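Local coordinates for protein DyP-type peroxidase (PDB 6FSK) that acts as a fungal heme peroxidase of the dye-decolorizing family, probably using hydrogen peroxide to oxidise dyes and, at a non-canonical site, Mn(II), at residues N337-G341 with P342-A346; G83-L87 with G88-D92; G14-K18 with R19-Y23. The protein carries 1 engineered substitution. All coordinates share one frame; numbering follows the deposited sequence.

Interaction 1. Residues N337-G341 with P342-A346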
# COMPACT_ATOMS: atom_id res chain seq x y z
N ASN A 337 -17.38 -9.54 -3.37
CA ASN A 337 -18.69 -9.69 -4.04
C ASN A 337 -19.54 -8.45 -4.04
O ASN A 337 -20.51 -8.34 -4.84
CB ASN A 337 -19.50 -10.75 -3.37
CG ASN A 337 -19.10 -12.10 -3.71
OD1 ASN A 337 -18.20 -12.31 -4.44
ND2 ASN A 337 -19.91 -13.09 -3.23
N ASP A 338 -19.18 -7.43 -3.26
CA ASP A 338 -19.98 -6.21 -3.38
C ASP A 338 -20.04 -5.74 -4.84
O ASP A 338 -21.10 -5.26 -5.31
CB ASP A 338 -19.44 -5.10 -2.52
CG ASP A 338 -19.66 -5.29 -1.06
OD1 ASP A 338 -20.29 -6.25 -0.59
OD2 ASP A 338 -19.16 -4.37 -0.31
N LEU A 339 -18.88 -5.82 -5.56
CA LEU A 339 -18.83 -5.48 -6.96
C LEU A 339 -18.86 -6.69 -7.90
O LEU A 339 -19.38 -6.53 -9.02
CB LEU A 339 -17.69 -4.55 -7.34
CG LEU A 339 -17.59 -3.22 -6.58
CD1 LEU A 339 -16.40 -2.40 -6.98
CD2 LEU A 339 -18.84 -2.40 -6.70
N GLU A 340 -18.32 -7.81 -7.41
CA GLU A 340 -18.14 -8.98 -8.32
C GLU A 340 -19.36 -9.80 -8.38
O GLU A 340 -19.55 -10.52 -9.41
CB GLU A 340 -16.97 -9.83 -7.90
CG GLU A 340 -15.63 -9.15 -8.00
CD GLU A 340 -14.45 -10.13 -7.85
OE1 GLU A 340 -14.72 -11.37 -7.96
OE2 GLU A 340 -13.25 -9.73 -7.75
N GLY A 341 -20.24 -9.63 -7.40
CA GLY A 341 -21.49 -10.43 -7.40
C GLY A 341 -22.55 -9.65 -8.13
O GLY A 341 -22.31 -8.53 -8.60
N PRO A 342 -23.81 -10.17 -8.16
CA PRO A 342 -24.92 -9.40 -8.69
C PRO A 342 -25.11 -8.11 -7.83
O PRO A 342 -24.84 -8.16 -6.64
CB PRO A 342 -26.14 -10.32 -8.43
CG PRO A 342 -25.58 -11.68 -8.30
CD PRO A 342 -24.20 -11.52 -7.73
N PRO A 343 -25.58 -7.00 -8.41
CA PRO A 343 -26.06 -6.89 -9.79
C PRO A 343 -24.98 -6.60 -10.81
O PRO A 343 -25.18 -6.79 -12.00
CB PRO A 343 -27.00 -5.70 -9.75
CG PRO A 343 -26.54 -4.87 -8.59
CD PRO A 343 -26.00 -5.89 -7.58
N LEU A 344 -23.84 -6.05 -10.39
CA LEU A 344 -22.88 -5.55 -11.36
C LEU A 344 -22.10 -6.66 -12.08
O LEU A 344 -21.75 -6.46 -13.22
CB LEU A 344 -21.90 -4.60 -10.69
CG LEU A 344 -22.55 -3.40 -9.97
CD1 LEU A 344 -21.44 -2.58 -9.23
CD2 LEU A 344 -23.22 -2.55 -11.01
N LYS A 345 -21.75 -7.71 -11.37
CA LYS A 345 -20.84 -8.77 -11.85
C LYS A 345 -19.60 -8.14 -12.51
O LYS A 345 -19.22 -8.41 -13.70
CB LYS A 345 -21.59 -9.70 -12.82
CG LYS A 345 -22.85 -10.31 -12.22
CD LYS A 345 -22.66 -11.78 -11.88
CE LYS A 345 -22.66 -12.64 -13.14
NZ LYS A 345 -23.02 -14.07 -12.90
N ALA A 346 -19.01 -7.19 -11.80
CA ALA A 346 -17.91 -6.43 -12.32
C ALA A 346 -16.63 -7.19 -12.27
O ALA A 346 -16.40 -7.97 -11.38
CB ALA A 346 -17.73 -5.14 -11.53
O HOH W 1 -22.59 -5.88 -7.73
O HOH W 2 -23.66 -6.42 -4.69
O HOH W 3 -18.08 -10.89 -11.43

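Interaction 2. Residues G83-L87 with G88-D92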
# COMPACT_ATOMS: atom_id res chain seq x y z
N GLY A 83 11.76 12.14 -13.39
CA GLY A 83 13.04 11.54 -13.64
C GLY A 83 13.21 10.98 -15.05
O GLY A 83 14.28 11.11 -15.67
N LEU A 84 12.16 10.35 -15.55
CA LEU A 84 12.14 9.94 -16.95
C LEU A 84 12.39 11.11 -17.86
O LEU A 84 13.26 11.01 -18.75
CB LEU A 84 10.84 9.19 -17.33
CG LEU A 84 10.67 7.84 -16.55
CD1 LEU A 84 9.33 7.29 -17.07
CD2 LEU A 84 11.78 6.88 -16.69
N GLN A 85 11.66 12.19 -17.65
CA GLN A 85 11.88 13.41 -18.45
C GLN A 85 13.34 13.90 -18.35
O GLN A 85 13.99 14.26 -19.38
CB GLN A 85 10.96 14.49 -18.00
CG GLN A 85 9.45 14.22 -18.24
CD GLN A 85 8.93 14.60 -19.63
OE1 GLN A 85 8.77 13.75 -20.53
NE2 GLN A 85 8.66 15.88 -19.81
N LYS A 86 13.90 13.92 -17.15
CA LYS A 86 15.27 14.43 -16.99
C LYS A 86 16.21 13.56 -17.80
O LYS A 86 17.18 14.05 -18.39
CB LYS A 86 15.68 14.40 -15.51
CG LYS A 86 17.12 14.74 -15.21
CD LYS A 86 17.36 16.24 -15.45
CE LYS A 86 18.81 16.58 -15.13
NZ LYS A 86 18.94 18.06 -15.32
N LEU A 87 15.96 12.26 -17.88
CA LEU A 87 16.82 11.33 -18.55
C LEU A 87 16.58 11.30 -20.12
O LEU A 87 17.23 10.54 -20.77
CB LEU A 87 16.65 9.90 -17.97
CG LEU A 87 17.11 9.68 -16.52
CD1 LEU A 87 16.70 8.34 -15.95
CD2 LEU A 87 18.61 9.81 -16.39
N GLY A 88 15.63 12.04 -20.61
CA GLY A 88 15.25 12.03 -22.03
C GLY A 88 14.47 10.81 -22.46
O GLY A 88 14.43 10.49 -23.63
N ILE A 89 13.81 10.13 -21.52
CA ILE A 89 12.96 8.99 -21.84
C ILE A 89 11.57 9.55 -21.86
O ILE A 89 10.93 9.78 -20.81
CB ILE A 89 13.15 7.87 -20.81
CG1 ILE A 89 14.58 7.38 -20.79
CG2 ILE A 89 12.21 6.69 -21.09
CD1 ILE A 89 15.01 6.62 -19.52
N THR A 90 11.05 9.81 -23.04
CA THR A 90 9.83 10.61 -23.17
C THR A 90 8.59 9.85 -23.62
O THR A 90 7.56 10.47 -23.77
CB THR A 90 10.07 11.78 -24.16
OG1 THR A 90 10.42 11.23 -25.43
CG2 THR A 90 11.22 12.63 -23.68
N ASP A 91 8.67 8.52 -23.73
CA ASP A 91 7.52 7.71 -24.11
C ASP A 91 6.42 7.86 -23.08
O ASP A 91 6.68 7.76 -21.87
CB ASP A 91 7.89 6.26 -24.15
CG ASP A 91 9.13 5.99 -24.94
OD1 ASP A 91 9.02 6.01 -26.17
OD2 ASP A 91 10.22 5.86 -24.31
N ASP A 92 5.20 8.05 -23.55
CA ASP A 92 4.03 8.14 -22.67
C ASP A 92 3.76 6.74 -22.11
O ASP A 92 3.71 5.77 -22.84
CB ASP A 92 2.87 8.76 -23.49
CG ASP A 92 1.62 9.01 -22.71
OD1 ASP A 92 1.50 8.52 -21.60
OD2 ASP A 92 0.72 9.74 -23.21
O HOH W 4 8.72 11.05 -19.36
O HOH W 5 7.10 11.37 -21.16

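Interaction 3. Residues G14-K18 with R19-Y23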
# COMPACT_ATOMS: atom_id res chain seq x y z
N GLY A 14 7.04 -11.37 -5.50
CA GLY A 14 7.83 -11.91 -4.42
C GLY A 14 7.83 -11.00 -3.25
O GLY A 14 7.23 -11.28 -2.19
N GLY A 15 8.49 -9.87 -3.44
CA GLY A 15 8.64 -8.93 -2.34
C GLY A 15 10.01 -9.07 -1.69
O GLY A 15 10.46 -10.22 -1.31
N LEU A 16 10.71 -7.95 -1.47
CA LEU A 16 11.99 -8.02 -0.73
C LEU A 16 11.75 -8.38 0.71
O LEU A 16 10.95 -7.70 1.39
CB LEU A 16 12.73 -6.69 -0.80
CG LEU A 16 12.90 -6.11 -2.20
CD1 LEU A 16 13.59 -4.76 -2.12
CD2 LEU A 16 13.64 -7.01 -3.15
N PRO A 17 12.42 -9.44 1.24
CA PRO A 17 12.23 -9.76 2.61
C PRO A 17 12.97 -8.74 3.48
O PRO A 17 14.03 -8.21 3.10
CB PRO A 17 12.89 -11.14 2.76
CG PRO A 17 13.87 -11.19 1.72
CD PRO A 17 13.31 -10.39 0.55
N LYS A 18 12.35 -8.42 4.61
CA LYS A 18 12.95 -7.37 5.45
C LYS A 18 12.52 -7.37 6.89
O LYS A 18 11.33 -7.64 7.23
CB LYS A 18 12.53 -6.05 4.82
CG LYS A 18 10.99 -5.90 4.65
CD LYS A 18 10.60 -4.77 3.70
CE LYS A 18 9.09 -4.60 3.49
NZ LYS A 18 8.82 -3.71 2.33
N ARG A 19 13.42 -6.90 7.73
CA ARG A 19 13.12 -6.36 9.02
C ARG A 19 13.26 -4.83 9.04
O ARG A 19 12.67 -4.15 9.91
CB ARG A 19 14.06 -7.00 10.07
CG ARG A 19 13.67 -8.48 10.27
CD ARG A 19 14.45 -9.19 11.38
NE ARG A 19 14.40 -8.58 12.71
CZ ARG A 19 15.21 -7.63 13.17
NH1 ARG A 19 16.19 -7.07 12.45
NH2 ARG A 19 15.02 -7.18 14.41
N THR A 20 14.08 -4.30 8.09
CA THR A 20 14.34 -2.86 7.96
C THR A 20 14.54 -2.53 6.50
O THR A 20 14.91 -3.38 5.69
CB THR A 20 15.47 -2.38 8.85
OG1 THR A 20 15.59 -0.96 8.84
CG2 THR A 20 16.80 -3.01 8.44
N GLU A 21 14.22 -1.31 6.16
CA GLU A 21 14.28 -0.86 4.76
C GLU A 21 14.55 0.62 4.71
O GLU A 21 13.88 1.38 5.39
CB GLU A 21 12.96 -1.24 4.01
CG GLU A 21 12.99 -1.02 2.52
CD GLU A 21 11.75 -1.60 1.85
OE1 GLU A 21 10.71 -1.61 2.51
OE2 GLU A 21 11.87 -1.99 0.63
N THR A 22 15.47 1.04 3.83
CA THR A 22 15.69 2.43 3.55
C THR A 22 15.31 2.78 2.12
O THR A 22 15.73 2.13 1.17
CB THR A 22 17.13 2.81 3.84
OG1 THR A 22 17.35 2.66 5.26
CG2 THR A 22 17.41 4.23 3.44
N TYR A 23 14.55 3.88 2.00
CA TYR A 23 14.18 4.47 0.73
C TYR A 23 15.00 5.75 0.53
O TYR A 23 14.86 6.69 1.33
CB TYR A 23 12.70 4.74 0.59
CG TYR A 23 11.81 3.54 0.59
CD1 TYR A 23 11.36 2.99 1.77
CD2 TYR A 23 11.38 2.98 -0.65
CE1 TYR A 23 10.51 1.87 1.78
CE2 TYR A 23 10.58 1.86 -0.67
CZ TYR A 23 10.13 1.31 0.54
OH TYR A 23 9.28 0.18 0.46

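Interaction 1. Residues N337-G341 with P342-A346
L339 meets L344 and A346 where the single-turn helix 337-340 gives way to a loop that folds back along it. Traced outward, CB of L339 lies 4.2 Å from CB of A346. CG is placed anti to the carbonyl carbon (chi1 -55°), and the branch CD2 ends 3.6 Å from CD1 of L344. These two leucines run side by side and point the same way, and both also touch A410 of helix 408-412. The backbone of L339 is held as well: A346 N donates to L339 O at 2.9 Å, a fairly straight bond (162° at the hydrogen). Next along the helix, E340 O receives a CA-H contact from K345 CA at 3.3 Å, while E340 CG comes to 3.7 Å from A346 O. At G341, the first residue outside helical angles, G341 O accepts from K345 N at 2.9 Å, with the donor standing above the carbonyl plane instead of on a lone pair. One ordered water lies within hydrogen-bonding distance of D338 O, G341 O and L344 N, and so links the helix end to the loop. The peptide bond between P342 and P343 is cis, and with the backbone angles of both prolines the reversal G341-L344 is consistent with a type VIa turn, which here follows directly on a helix C-terminus.

Interaction 2. Residues G83-L87 with G88-D92
The flat amide of Q85 faces T90 across the Schellman motif that closes helix 81-86, with the methyl CG2 of T90 4.1 Å from Q85 OE1 and raised obliquely above one face of the amide. A water 3.0 Å from the same OE1 stands off the opposite side of that plane, and a second water lies 2.9 Å from it; the first reaches T90 O through a weak bond, the second I89 O, so the side chain spans the helix end through solvent. The bend of Q85 at chi2 (-85°) turns the amide back toward the loop, where it crosses the T90 side chain at about a right angle. The evidence for the motif is the positive phi of G88 (75°) together with two bonds back into the last turn: I89 N donates to L84 O at 3.0 Å, and G88 N to Q85 O at 3.0 Å, in the latter case from well above the carbonyl plane. The reversal lays I89 against the buried side of the helix. CB of L84 comes to 3.5 Å from I89 O, and I89 also packs on W233 and F482, while L84 and L87 rest on F79 of strand 74-80. At the turn itself, L87 O accepts a hydrogen bond from K35 NZ of helix 31-41. The isoleucine reaches along the leucine pair with its longer branch: I89 CD1 sits 4.0 Å from L87 CB and 4.3 Å from L84 CD2.

Interaction 3. Residues G14-K18 with R19-Y23
A salt bridge between K18 and E21 straddles a classic beta bulge at the start of strand 20-28, where R19 and T20 both face G140 of the neighbouring strand 134-140. K18 NZ donates to E21 OE1 at 2.8 Å. The ammonium comes in on the syn side of that oxygen but 32° out of the carboxylate plane, and E21 OE2 stays farther off, 3.9 Å from K18 NZ, so the grip is one-sided. Two torsion choices bring the charges together: K18 sets CG between its backbone N and carbonyl carbon (chi1 55°) and is extended from there on, while E21 has CG anti to the backbone N and is likewise drawn out. The two side chains run at a slant to each other, and the lysine's methylenes share the contact, K18 CD lying 3.4 Å from E21 OE1. NZ also donates to R356 O. From the loop, K18 thus joins E21 of strand 20-28 to R356 of strand 354-360, which forms one edge of the eight-stranded antiparallel sheet of the DyP alpha+beta fold, while strand 20-28 lies next to the other edge. A methionine in place of K18 would probably leave the buried E21 carboxylate without its positive mate and R356 O without this donor. Apolar cover reaches the glutamate from L16, whose CD1 is 4.3 Å from E21 OE2. R19 heads elsewhere: its CB and CG lie against the K18 carbonyl group, R19 CB 3.6 Å from K18 C, and NH1 donates to D141 O. T20 OG1 is bonded to G174 O and D175 OD1, both on strand 166-175, the neighbour of strand 20-28 on its other side.

The three contacts are separate local contacts in series along the chain, none touching another. Interactions 2 and 3 share the N-terminal DyP barrel domain, with centres about 27 Å apart and nearest atoms about 15 Å apart. Interaction 1 belongs to the C-terminal DyP region, its centre about 35 Å from that of interaction 3, across the centre of the chain. Two of them approach the heme from different parts of the fold: the side chain of E340 is about 10 Å from it, and that of K18 about 13 Å. Measured between side chains, E340 also lies about 6 Å from heme-binding R336, and K18 about 9 Å from heme-binding R355. Interaction 2 lies away from these sites.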